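Local coordinates for OsmC family protein (Rhodothermus marinus, PDB 5CML) that probably hydrolyses carboxylic esters, as the alpha/beta-hydrolase esterase domain of a longer protein that also carries an OsmC domain, at residues R189-S197 and V240-Y251. Sequence-based numbering, arbitrary orientation. Where two conformers were deposited one is given.
Sequences RRPLLLFHS and VGEVLGAWARRY
L193 and F195 of strand 192-196, with P191 just before it, point toward helix 234-252 and meet W247, Y251 and the surface made by V240, V243 and L244, packing the C-terminal helix of an alpha/beta-hydrolase fold against its central sheet. The axes run nearly antiparallel (170°) and lie 10.0 Å apart, a gap filled by side chains of both segments, the rings of F195, W247 and Y251 among them. W247 is the main bump: with CG anti to the backbone N (chi1 174°), its indole reaches the strand between P191 and L193. L193 CB sits over the six-membered ring, 3.5 Å from its centroid and 2° off the normal, while Y251 CE2 covers the opposite indole face, offset toward the rim. At the edge, W247 CH2 approaches P191 O at 3.6 Å. F195 fills the hollow between V240, V243 and L244. V240 CG1 stands over the centre of its ring, 4.0 Å from the centroid, V243 CG1 approaches obliquely, and CZ points edge-on at L244 N, 3.9 Å away. Beyond the pair, V240, L244 and W247 also touch strand 127-131, so the helix bridges two neighbouring strands. P191 closes the end near Y251: the proline CG stands over the centre of the phenol ring, 3.5 Å from its centroid.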
ATOM      1  N   ARG A 189       8.177   9.909 -11.601  1.00 24.46           N
ATOM      2  CA  ARG A 189       7.869  11.301 -11.901  1.00 25.52           C
ATOM      3  C   ARG A 189       6.601  11.742 -11.175  1.00 26.70           C
ATOM      4  O   ARG A 189       5.736  12.426 -11.741  1.00 28.01           O
ATOM      5  CB  ARG A 189       7.742  11.505 -13.418  1.00 29.73           C
ATOM      6  CG  ARG A 189       9.064  11.266 -14.136  1.00 33.65           C
ATOM      7  CD  ARG A 189       9.003  11.498 -15.652  1.00 38.54           C
ATOM      8  NE  ARG A 189      10.339  11.493 -16.258  1.00 45.19           N
ATOM      9  CZ  ARG A 189      11.074  10.400 -16.460  1.00 47.80           C
ATOM     10  NH1 ARG A 189      12.271  10.495 -17.023  1.00 49.53           N
ATOM     11  NH2 ARG A 189      10.619   9.206 -16.111  1.00 47.96           N
ATOM     12  N   ARG A 190       6.487  11.303  -9.923  1.00 25.75           N
ATOM     13  CA  ARG A 190       5.389  11.733  -9.051  0.50 25.25           C
ATOM     14  C   ARG A 190       5.948  11.987  -7.665  1.00 23.33           C
ATOM     15  O   ARG A 190       6.899  11.349  -7.251  1.00 24.04           O
ATOM     16  CB  ARG A 190       4.257  10.689  -8.951  0.50 25.09           C
ATOM     17  CG  ARG A 190       3.440  10.410 -10.229  0.50 27.05           C
ATOM     18  CD  ARG A 190       2.738  11.667 -10.758  0.50 24.62           C
ATOM     19  NE  ARG A 190       1.927  11.418 -11.950  0.50 24.52           N
ATOM     20  CZ  ARG A 190       2.385  11.448 -13.203  0.50 27.23           C
ATOM     21  NH1 ARG A 190       3.667  11.707 -13.462  0.50 26.80           N
ATOM     22  NH2 ARG A 190       1.549  11.218 -14.207  0.50 29.88           N
ATOM     23  N   PRO A 191       5.347  12.922  -6.935  1.00 21.41           N
ATOM     24  CA  PRO A 191       5.774  13.114  -5.545  1.00 20.50           C
ATOM     25  C   PRO A 191       5.628  11.845  -4.700  1.00 19.54           C
ATOM     26  O   PRO A 191       4.642  11.097  -4.801  1.00 19.70           O
ATOM     27  CB  PRO A 191       4.834  14.212  -5.038  1.00 21.79           C
ATOM     28  CG  PRO A 191       4.388  14.936  -6.239  1.00 24.44           C
ATOM     29  CD  PRO A 191       4.372  13.934  -7.367  1.00 23.17           C
ATOM     30  N   LEU A 192       6.627  11.636  -3.848  1.00 19.30           N
ATOM     31  CA  LEU A 192       6.747  10.459  -2.999  1.00 18.62           C
ATOM     32  C   LEU A 192       6.872  10.849  -1.531  1.00 18.93           C
ATOM     33  O   LEU A 192       7.642  11.750  -1.190  1.00 19.90           O
ATOM     34  CB  LEU A 192       7.985   9.660  -3.406  1.00 19.83           C
ATOM     35  CG  LEU A 192       8.373   8.470  -2.524  1.00 21.85           C
ATOM     36  CD1 LEU A 192       7.322   7.385  -2.572  1.00 21.88           C
ATOM     37  CD2 LEU A 192       9.744   7.913  -2.911  1.00 24.44           C
ATOM     38  N   LEU A 193       6.151  10.137  -0.678  1.00 17.47           N
ATOM     39  CA  LEU A 193       6.286  10.273   0.776  1.00 16.96           C
ATOM     40  C   LEU A 193       6.511   8.899   1.396  1.00 17.57           C
ATOM     41  O   LEU A 193       5.677   7.998   1.273  1.00 19.16           O
ATOM     42  CB  LEU A 193       5.039  10.960   1.378  1.00 18.20           C
ATOM     43  CG  LEU A 193       4.970  10.980   2.908  1.00 17.88           C
ATOM     44  CD1 LEU A 193       6.191  11.717   3.522  1.00 19.86           C
ATOM     45  CD2 LEU A 193       3.662  11.627   3.379  1.00 19.07           C
ATOM     46  N   LEU A 194       7.670   8.725   2.019  1.00 17.66           N
ATOM     47  CA  LEU A 194       8.024   7.492   2.694  1.00 18.29           C
ATOM     48  C   LEU A 194       7.867   7.628   4.197  1.00 17.78           C
ATOM     49  O   LEU A 194       8.473   8.515   4.785  1.00 20.09           O
ATOM     50  CB  LEU A 194       9.485   7.135   2.413  1.00 18.04           C
ATOM     51  CG  LEU A 194       9.873   6.950   0.947  1.00 20.28           C
ATOM     52  CD1 LEU A 194      11.385   7.072   0.796  1.00 23.16           C
ATOM     53  CD2 LEU A 194       9.385   5.599   0.463  1.00 23.21           C
ATOM     54  N   PHE A 195       7.103   6.733   4.809  1.00 17.18           N
ATOM     55  CA  PHE A 195       7.056   6.597   6.263  1.00 17.48           C
ATOM     56  C   PHE A 195       7.808   5.356   6.663  1.00 15.84           C
ATOM     57  O   PHE A 195       7.636   4.317   6.025  1.00 18.84           O
ATOM     58  CB  PHE A 195       5.632   6.437   6.787  1.00 17.47           C
ATOM     59  CG  PHE A 195       4.734   7.629   6.600  1.00 17.73           C
ATOM     60  CD1 PHE A 195       4.629   8.596   7.583  1.00 17.99           C
ATOM     61  CD2 PHE A 195       3.922   7.736   5.478  1.00 18.80           C
ATOM     62  CE1 PHE A 195       3.744   9.671   7.426  1.00 18.99           C
ATOM     63  CE2 PHE A 195       3.057   8.796   5.324  1.00 18.23           C
ATOM     64  CZ  PHE A 195       2.971   9.765   6.305  1.00 19.14           C
ATOM     65  N   HIS A 196       8.610   5.413   7.729  1.00 18.05           N
ATOM     66  CA  HIS A 196       9.268   4.215   8.211  1.00 16.80           C
ATOM     67  C   HIS A 196       9.700   4.403   9.646  1.00 18.19           C
ATOM     68  O   HIS A 196      10.159   5.478  10.015  1.00 18.98           O
ATOM     69  CB  HIS A 196      10.490   3.897   7.355  1.00 19.04           C
ATOM     70  CG  HIS A 196      10.768   2.435   7.185  1.00 18.98           C
ATOM     71  ND1 HIS A 196      10.718   1.821   5.954  1.00 18.49           N
ATOM     72  CD2 HIS A 196      11.131   1.474   8.073  1.00 20.26           C
ATOM     73  CE1 HIS A 196      11.030   0.541   6.084  1.00 20.60           C
ATOM     74  NE2 HIS A 196      11.287   0.305   7.358  1.00 20.10           N
ATOM     75  N   SER A 197       9.592   3.340  10.436  1.00 19.46           N
ATOM     76  CA  SER A 197      10.091   3.363  11.801  1.00 19.33           C
ATOM     77  C   SER A 197      11.542   2.935  11.887  1.00 21.08           C
ATOM     78  O   SER A 197      11.917   1.886  11.352  1.00 21.73           O
ATOM     79  CB  SER A 197       9.285   2.443  12.680  1.00 21.55           C
ATOM     80  OG  SER A 197       9.890   2.369  13.940  1.00 23.50           O
ATOM     81  N   VAL A 240       0.242   8.844  10.934  1.00 19.82           N
ATOM     82  CA  VAL A 240       0.486   8.535   9.529  1.00 20.39           C
ATOM     83  C   VAL A 240      -0.661   9.073   8.674  1.00 19.84           C
ATOM     84  O   VAL A 240      -0.433   9.784   7.703  1.00 21.67           O
ATOM     85  CB  VAL A 240       0.668   7.023   9.299  1.00 22.17           C
ATOM     86  CG1 VAL A 240       0.681   6.684   7.789  1.00 24.53           C
ATOM     87  CG2 VAL A 240       1.962   6.556   9.933  1.00 24.11           C
ATOM     88  N   GLY A 241      -1.890   8.780   9.061  1.00 21.66           N
ATOM     89  CA  GLY A 241      -3.044   9.205   8.279  1.00 21.27           C
ATOM     90  C   GLY A 241      -3.161  10.727   8.159  1.00 20.97           C
ATOM     91  O   GLY A 241      -3.421  11.250   7.085  1.00 21.53           O
ATOM     92  N   GLU A 242      -2.938  11.444   9.258  1.00 21.59           N
ATOM     93  CA  GLU A 242      -3.096  12.909   9.268  1.00 21.44           C
ATOM     94  C   GLU A 242      -1.998  13.583   8.437  1.00 19.92           C
ATOM     95  O   GLU A 242      -2.263  14.491   7.654  1.00 21.21           O
ATOM     96  CB  GLU A 242      -3.112  13.455  10.720  1.00 26.74           C
ATOM     97  CG  GLU A 242      -4.328  12.991  11.496  1.00 33.33           C
ATOM     98  CD  GLU A 242      -4.433  13.543  12.898  1.00 39.23           C
ATOM     99  OE1 GLU A 242      -3.607  14.395  13.290  1.00 40.89           O
ATOM    100  OE2 GLU A 242      -5.392  13.156  13.605  1.00 43.14           O
ATOM    101  N   VAL A 243      -0.760  13.130   8.594  1.00 18.45           N
ATOM    102  CA  VAL A 243       0.331  13.711   7.838  1.00 17.83           C
ATOM    103  C   VAL A 243       0.180  13.395   6.354  1.00 17.09           C
ATOM    104  O   VAL A 243       0.379  14.252   5.512  1.00 17.84           O
ATOM    105  CB  VAL A 243       1.682  13.205   8.360  1.00 18.18           C
ATOM    106  CG1 VAL A 243       2.828  13.642   7.475  1.00 19.73           C
ATOM    107  CG2 VAL A 243       1.921  13.713   9.822  1.00 18.91           C
ATOM    108  N   LEU A 244      -0.163  12.152   6.056  1.00 17.05           N
ATOM    109  CA  LEU A 244      -0.320  11.718   4.667  1.00 18.40           C
ATOM    110  C   LEU A 244      -1.390  12.563   3.969  1.00 20.54           C
ATOM    111  O   LEU A 244      -1.186  13.063   2.852  1.00 20.21           O
ATOM    112  CB  LEU A 244      -0.642  10.216   4.632  1.00 22.03           C
ATOM    113  CG  LEU A 244      -0.448   9.398   3.360  1.00 30.02           C
ATOM    114  CD1 LEU A 244      -0.989   7.986   3.604  1.00 30.44           C
ATOM    115  CD2 LEU A 244      -1.095  10.015   2.217  1.00 32.48           C
ATOM    116  N   GLY A 245      -2.524  12.745   4.623  1.00 21.41           N
ATOM    117  CA  GLY A 245      -3.609  13.510   4.029  1.00 23.09           C
ATOM    118  C   GLY A 245      -3.212  14.953   3.773  1.00 21.60           C
ATOM    119  O   GLY A 245      -3.513  15.522   2.732  1.00 21.88           O
ATOM    120  N   ALA A 246      -2.527  15.558   4.736  1.00 19.36           N
ATOM    121  CA  ALA A 246      -2.096  16.945   4.588  1.00 19.09           C
ATOM    122  C   ALA A 246      -1.080  17.093   3.455  1.00 20.14           C
ATOM    123  O   ALA A 246      -1.125  18.038   2.666  1.00 21.34           O
ATOM    124  CB  ALA A 246      -1.515  17.460   5.929  1.00 21.13           C
ATOM    125  N   TRP A 247      -0.142  16.153   3.395  1.00 18.96           N
ATOM    126  CA  TRP A 247       0.877  16.185   2.368  1.00 19.34           C
ATOM    127  C   TRP A 247       0.292  16.021   0.972  1.00 18.61           C
ATOM    128  O   TRP A 247       0.612  16.766   0.066  1.00 20.56           O
ATOM    129  CB  TRP A 247       1.910  15.103   2.641  1.00 19.83           C
ATOM    130  CG  TRP A 247       2.914  14.948   1.582  1.00 18.04           C
ATOM    131  CD1 TRP A 247       4.048  15.698   1.403  1.00 20.61           C
ATOM    132  CD2 TRP A 247       2.895  13.989   0.523  1.00 19.00           C
ATOM    133  NE1 TRP A 247       4.735  15.260   0.292  1.00 19.70           N
ATOM    134  CE2 TRP A 247       4.054  14.201  -0.256  1.00 19.30           C
ATOM    135  CE3 TRP A 247       2.022  12.957   0.169  1.00 19.71           C
ATOM    136  CZ2 TRP A 247       4.358  13.422  -1.365  1.00 21.44           C
ATOM    137  CZ3 TRP A 247       2.333  12.177  -0.937  1.00 20.94           C
ATOM    138  CH2 TRP A 247       3.482  12.424  -1.689  1.00 22.45           C
ATOM    139  N   ALA A 248      -0.572  15.042   0.807  1.00 18.33           N
ATOM    140  CA  ALA A 248      -1.057  14.726  -0.514  1.00 19.86           C
ATOM    141  C   ALA A 248      -1.998  15.788  -1.069  1.00 20.45           C
ATOM    142  O   ALA A 248      -2.177  15.871  -2.274  1.00 21.16           O
ATOM    143  CB  ALA A 248      -1.746  13.346  -0.514  1.00 20.32           C
ATOM    144  N   ARG A 249      -2.582  16.608  -0.205  1.00 21.99           N
ATOM    145  CA  ARG A 249      -3.505  17.640  -0.645  1.00 24.23           C
ATOM    146  C   ARG A 249      -2.831  18.632  -1.612  1.00 25.04           C
ATOM    147  O   ARG A 249      -3.494  19.208  -2.474  1.00 28.10           O
ATOM    148  CB  ARG A 249      -4.076  18.376   0.570  1.00 26.56           C
ATOM    149  CG  ARG A 249      -5.222  19.286   0.249  1.00 34.28           C
ATOM    150  CD  ARG A 249      -5.676  20.011   1.493  1.00 40.05           C
ATOM    151  NE  ARG A 249      -6.501  19.118   2.285  1.00 46.73           N
ATOM    152  CZ  ARG A 249      -7.771  18.846   1.990  1.00 49.48           C
ATOM    153  NH1 ARG A 249      -8.349  19.406   0.936  1.00 51.69           N
ATOM    154  NH2 ARG A 249      -8.461  18.016   2.743  1.00 50.63           N
ATOM    155  N   ARG A 250      -1.517  18.809  -1.477  1.00 22.95           N
ATOM    156  CA  ARG A 250      -0.747  19.693  -2.367  1.00 24.71           C
ATOM    157  C   ARG A 250      -0.840  19.235  -3.829  1.00 23.63           C
ATOM    158  O   ARG A 250      -0.747  20.046  -4.763  1.00 27.65           O
ATOM    159  CB  ARG A 250       0.721  19.735  -1.923  1.00 24.56           C
ATOM    160  CG  ARG A 250       1.655  20.644  -2.746  1.00 28.32           C
ATOM    161  CD  ARG A 250       1.220  22.103  -2.669  1.00 33.82           C
ATOM    162  NE  ARG A 250       2.068  23.022  -3.435  1.00 36.68           N
ATOM    163  CZ  ARG A 250       1.911  23.284  -4.732  1.00 38.46           C
ATOM    164  NH1 ARG A 250       0.945  22.688  -5.433  1.00 39.96           N
ATOM    165  NH2 ARG A 250       2.723  24.142  -5.337  1.00 39.57           N
ATOM    166  N   TYR A 251      -1.064  17.940  -4.018  1.00 21.46           N
ATOM    167  CA  TYR A 251      -0.889  17.302  -5.336  1.00 21.11           C
ATOM    168  C   TYR A 251      -2.158  16.763  -5.968  1.00 24.58           C
ATOM    169  O   TYR A 251      -2.235  16.635  -7.200  1.00 25.58           O
ATOM    170  CB  TYR A 251       0.121  16.157  -5.215  1.00 21.23           C
ATOM    171  CG  TYR A 251       1.420  16.648  -4.646  1.00 21.87           C
ATOM    172  CD1 TYR A 251       2.181  17.569  -5.341  1.00 22.45           C
ATOM    173  CD2 TYR A 251       1.861  16.222  -3.405  1.00 22.62           C
ATOM    174  CE1 TYR A 251       3.364  18.046  -4.826  1.00 22.55           C
ATOM    175  CE2 TYR A 251       3.045  16.680  -2.877  1.00 23.06           C
ATOM    176  CZ  TYR A 251       3.779  17.603  -3.580  1.00 24.10           C
ATOM    177  OH  TYR A 251       4.946  18.064  -3.051  1.00 25.82           O
TER